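Local coordinates for ABC transporter, substrate binding protein (Polyamine) (Agrobacterium tumefaciens, PDB 4EUO) that binds gamma-aminobutyric acid in the periplasm and probably delivers it to an ABC transporter as the substrate-binding component, at residues S95-F103 and M256-V265. Residues are numbered along the deposited sequence; the frame is centred on the assembly and turned at random.
Sequences SVGSFYYSF and MATATGYAPV. With ABU (gamma-amino-butanoic acid), chain E.
F99 and Y262 run alongside each other in the same direction, their rings in an offset stack with centroids 4.5 Å apart and planes 27° from parallel. F99 CE1 sits over the centre of the tyrosine ring, while CD1 presses on Y262 CG at 3.4 Å. The phenylalanine reaches this place because its CG falls between backbone N and carbonyl carbon (chi1 61°). Two residues along the strand, Y101 CB comes up against Y262 CD1, also at 3.4 Å. M256 packs on the root of the phenylalanine: its chain, bent at chi2 and chi3, brings CE to 3.6 Å from F99 CB, with SD oblique to the ring in a Met-aromatic contact.

At the backbone from which these rings spring, Y100 and A263 form a single antiparallel hydrogen-bonded bridge, Y100 N to A263 O at 3.0 Å and A263 N to Y100 O at 2.9 Å. This fixes the loop after helix 250-260 on strand 96-107 in the class D periplasmic binding protein, and lets that loop hand a tyrosine to the GABA pocket. Y262 OH donates to ABU O at 2.6 Å; F99 CZ meets the ligand's CG, and one face of Y101 covers CD. T12, R203 and D226 bind the ligand's polar ends.

Toward G97 the packing changes character. V265 CG2 still rests on G97 O, and CG1 on the backbone near Y100 N, but the same G97 O also accepts from a water (2.9 Å) that donates to V265 O as well. The Q253 side chain spans the same gap, its amide bonded to V265 N and to S98 O.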
loop_
_atom_site.group_PDB
_atom_site.type_symbol
_atom_site.label_atom_id
_atom_site.label_comp_id
_atom_site.label_asym_id
_atom_site.label_seq_id
_atom_site.Cartn_x
_atom_site.Cartn_y
_atom_site.Cartn_z
ATOM N N SER A 95 -12.873 9.484 -1.632
ATOM C CA SER A 95 -12.123 8.406 -0.986
ATOM C C SER A 95 -11.975 8.600 0.500
ATOM O O SER A 95 -12.072 9.729 1.006
ATOM C CB SER A 95 -10.717 8.353 -1.601
ATOM O OG SER A 95 -9.985 9.552 -1.342
ATOM N N VAL A 96 -11.732 7.512 1.203
ATOM C CA VAL A 96 -11.353 7.527 2.600
ATOM C C VAL A 96 -10.216 6.516 2.746
ATOM O O VAL A 96 -10.056 5.610 1.902
ATOM C CB VAL A 96 -12.504 7.206 3.566
ATOM C CG1 VAL A 96 -13.594 8.294 3.505
ATOM C CG2 VAL A 96 -13.079 5.827 3.309
ATOM N N GLY A 97 -9.472 6.612 3.828
ATOM C CA GLY A 97 -8.396 5.658 4.045
ATOM C C GLY A 97 -8.879 4.245 4.298
ATOM O O GLY A 97 -9.940 4.034 4.883
ATOM N N SER A 98 -8.102 3.262 3.842
ATOM C CA SER A 98 -8.321 1.839 4.026
ATOM C C SER A 98 -7.389 1.298 5.117
ATOM O O SER A 98 -7.810 0.547 6.003
ATOM C CB SER A 98 -8.062 1.106 2.708
ATOM O OG SER A 98 -8.288 -0.284 2.909
ATOM N N PHE A 99 -6.093 1.649 5.027
ATOM C CA PHE A 99 -5.098 1.269 6.013
ATOM C C PHE A 99 -3.842 2.076 5.775
ATOM O O PHE A 99 -3.658 2.608 4.660
ATOM C CB PHE A 99 -4.765 -0.237 6.020
ATOM C CG PHE A 99 -4.193 -0.780 4.727
ATOM C CD1 PHE A 99 -2.816 -0.834 4.520
ATOM C CD2 PHE A 99 -5.027 -1.262 3.739
ATOM C CE1 PHE A 99 -2.288 -1.358 3.331
ATOM C CE2 PHE A 99 -4.511 -1.783 2.552
ATOM C CZ PHE A 99 -3.143 -1.828 2.359
ATOM N N TYR A 100 -2.986 2.140 6.805
ATOM C CA TYR A 100 -1.757 2.911 6.772
ATOM C C TYR A 100 -0.613 1.925 6.801
ATOM O O TYR A 100 -0.636 0.959 7.579
ATOM C CB TYR A 100 -1.787 3.872 7.964
ATOM C CG TYR A 100 -0.627 4.822 8.104
ATOM C CD1 TYR A 100 -0.631 6.053 7.467
ATOM C CD2 TYR A 100 0.421 4.550 8.982
ATOM C CE1 TYR A 100 0.380 6.989 7.681
ATOM C CE2 TYR A 100 1.456 5.471 9.185
ATOM C CZ TYR A 100 1.406 6.696 8.555
ATOM O OH TYR A 100 2.378 7.642 8.803
ATOM N N TYR A 101 0.396 2.118 5.942
ATOM C CA TYR A 101 1.452 1.121 5.828
ATOM C C TYR A 101 2.794 1.765 5.618
ATOM O O TYR A 101 2.878 2.969 5.372
ATOM C CB TYR A 101 1.143 0.165 4.647
ATOM C CG TYR A 101 1.194 0.786 3.270
ATOM C CD1 TYR A 101 2.368 0.778 2.522
ATOM C CD2 TYR A 101 0.058 1.359 2.696
ATOM C CE1 TYR A 101 2.412 1.337 1.245
ATOM C CE2 TYR A 101 0.093 1.930 1.427
ATOM C CZ TYR A 101 1.267 1.902 0.703
ATOM O OH TYR A 101 1.328 2.417 -0.566
ATOM N N SER A 102 3.846 0.929 5.607
ATOM C CA SER A 102 5.176 1.390 5.293
ATOM C C SER A 102 5.839 0.494 4.275
ATOM O O SER A 102 5.579 -0.715 4.262
ATOM C CB SER A 102 6.078 1.313 6.524
ATOM O OG SER A 102 5.642 2.253 7.486
ATOM N N PHE A 103 6.725 1.076 3.477
ATOM C CA PHE A 103 7.725 0.316 2.761
ATOM C C PHE A 103 8.890 0.152 3.749
ATOM O O PHE A 103 9.349 1.142 4.334
ATOM C CB PHE A 103 8.231 1.030 1.520
ATOM C CG PHE A 103 7.197 1.050 0.440
ATOM C CD1 PHE A 103 6.973 -0.075 -0.346
ATOM C CD2 PHE A 103 6.442 2.182 0.213
ATOM C CE1 PHE A 103 5.984 -0.055 -1.343
ATOM C CE2 PHE A 103 5.460 2.192 -0.772
ATOM C CZ PHE A 103 5.259 1.082 -1.568
ATOM N N MET A 256 -8.774 -5.542 11.025
ATOM C CA MET A 256 -7.923 -5.550 9.827
ATOM C C MET A 256 -6.463 -5.385 10.290
ATOM O O MET A 256 -5.566 -6.092 9.832
ATOM C CB MET A 256 -8.366 -4.400 8.919
ATOM C CG MET A 256 -7.475 -4.171 7.682
ATOM S SD MET A 256 -5.961 -3.225 8.049
ATOM C CE MET A 256 -6.649 -1.714 8.739
ATOM N N ALA A 257 -6.220 -4.444 11.225
ATOM C CA ALA A 257 -4.858 -4.195 11.660
ATOM C C ALA A 257 -4.240 -5.383 12.387
ATOM O O ALA A 257 -3.097 -5.772 12.139
ATOM C CB ALA A 257 -4.846 -2.961 12.569
ATOM N N THR A 258 -5.025 -5.983 13.296
ATOM C CA THR A 258 -4.560 -7.152 14.025
ATOM C C THR A 258 -4.202 -8.276 13.051
ATOM O O THR A 258 -3.203 -8.967 13.279
ATOM C CB THR A 258 -5.685 -7.610 14.978
ATOM O OG1 THR A 258 -5.911 -6.577 15.925
ATOM C CG2 THR A 258 -5.354 -8.916 15.720
ATOM N N ALA A 259 -5.004 -8.457 11.995
ATOM C CA ALA A 259 -4.818 -9.548 11.032
ATOM C C ALA A 259 -3.709 -9.296 10.030
ATOM O O ALA A 259 -3.273 -10.248 9.388
ATOM C CB ALA A 259 -6.110 -9.799 10.289
ATOM N N THR A 260 -3.282 -8.026 9.838
ATOM C CA THR A 260 -2.306 -7.749 8.778
ATOM C C THR A 260 -0.967 -7.193 9.203
ATOM O O THR A 260 -0.007 -7.330 8.456
ATOM C CB THR A 260 -2.860 -6.712 7.788
ATOM O OG1 THR A 260 -3.156 -5.501 8.492
ATOM C CG2 THR A 260 -4.068 -7.201 7.022
ATOM N N GLY A 261 -0.922 -6.455 10.305
ATOM C CA GLY A 261 0.271 -5.702 10.670
ATOM C C GLY A 261 0.267 -4.290 10.079
ATOM O O GLY A 261 1.239 -3.564 10.232
ATOM N N TYR A 262 -0.841 -3.879 9.448
ATOM C CA TYR A 262 -0.996 -2.507 8.943
ATOM C C TYR A 262 -1.672 -1.691 10.037
ATOM O O TYR A 262 -2.299 -2.268 10.933
ATOM C CB TYR A 262 -1.833 -2.474 7.646
ATOM C CG TYR A 262 -1.077 -3.076 6.480
ATOM C CD1 TYR A 262 0.213 -2.664 6.182
ATOM C CD2 TYR A 262 -1.630 -4.110 5.717
ATOM C CE1 TYR A 262 0.923 -3.221 5.126
ATOM C CE2 TYR A 262 -0.923 -4.686 4.667
ATOM C CZ TYR A 262 0.363 -4.252 4.399
ATOM O OH TYR A 262 1.126 -4.863 3.452
ATOM N N ALA A 263 -1.524 -0.367 10.000
ATOM C CA ALA A 263 -2.138 0.482 11.012
ATOM C C ALA A 263 -3.545 0.872 10.608
ATOM O O ALA A 263 -3.847 1.087 9.424
ATOM C CB ALA A 263 -1.289 1.723 11.249
ATOM N N PRO A 264 -4.453 0.978 11.593
ATOM C CA PRO A 264 -5.819 1.407 11.285
ATOM C C PRO A 264 -5.891 2.891 10.942
ATOM O O PRO A 264 -5.010 3.679 11.324
ATOM C CB PRO A 264 -6.586 1.078 12.559
ATOM C CG PRO A 264 -5.571 1.111 13.636
ATOM C CD PRO A 264 -4.248 0.747 13.040
ATOM N N VAL A 265 -6.961 3.256 10.244
ATOM C CA VAL A 265 -7.275 4.616 9.821
ATOM C C VAL A 265 -8.603 5.095 10.381
ATOM O O VAL A 265 -9.269 5.948 9.813
ATOM C CB VAL A 265 -7.112 4.824 8.291
ATOM C CG1 VAL A 265 -5.611 4.788 7.919
ATOM C CG2 VAL A 265 -7.888 3.757 7.521
HETATM N N ABU E . -0.901 -0.617 -1.644
HETATM C CD ABU E . -0.501 -1.418 -0.480
HETATM C CB ABU E . -0.935 -2.857 -0.618
HETATM C CG ABU E . -0.531 -3.615 0.600
HETATM C C ABU E . -0.778 -5.109 0.555
HETATM O O ABU E . -0.122 -5.867 1.430
HETATM O OXT ABU E . -1.501 -5.686 -0.374
HETATM O O HOH W 1 -10.567 5.938 7.021
#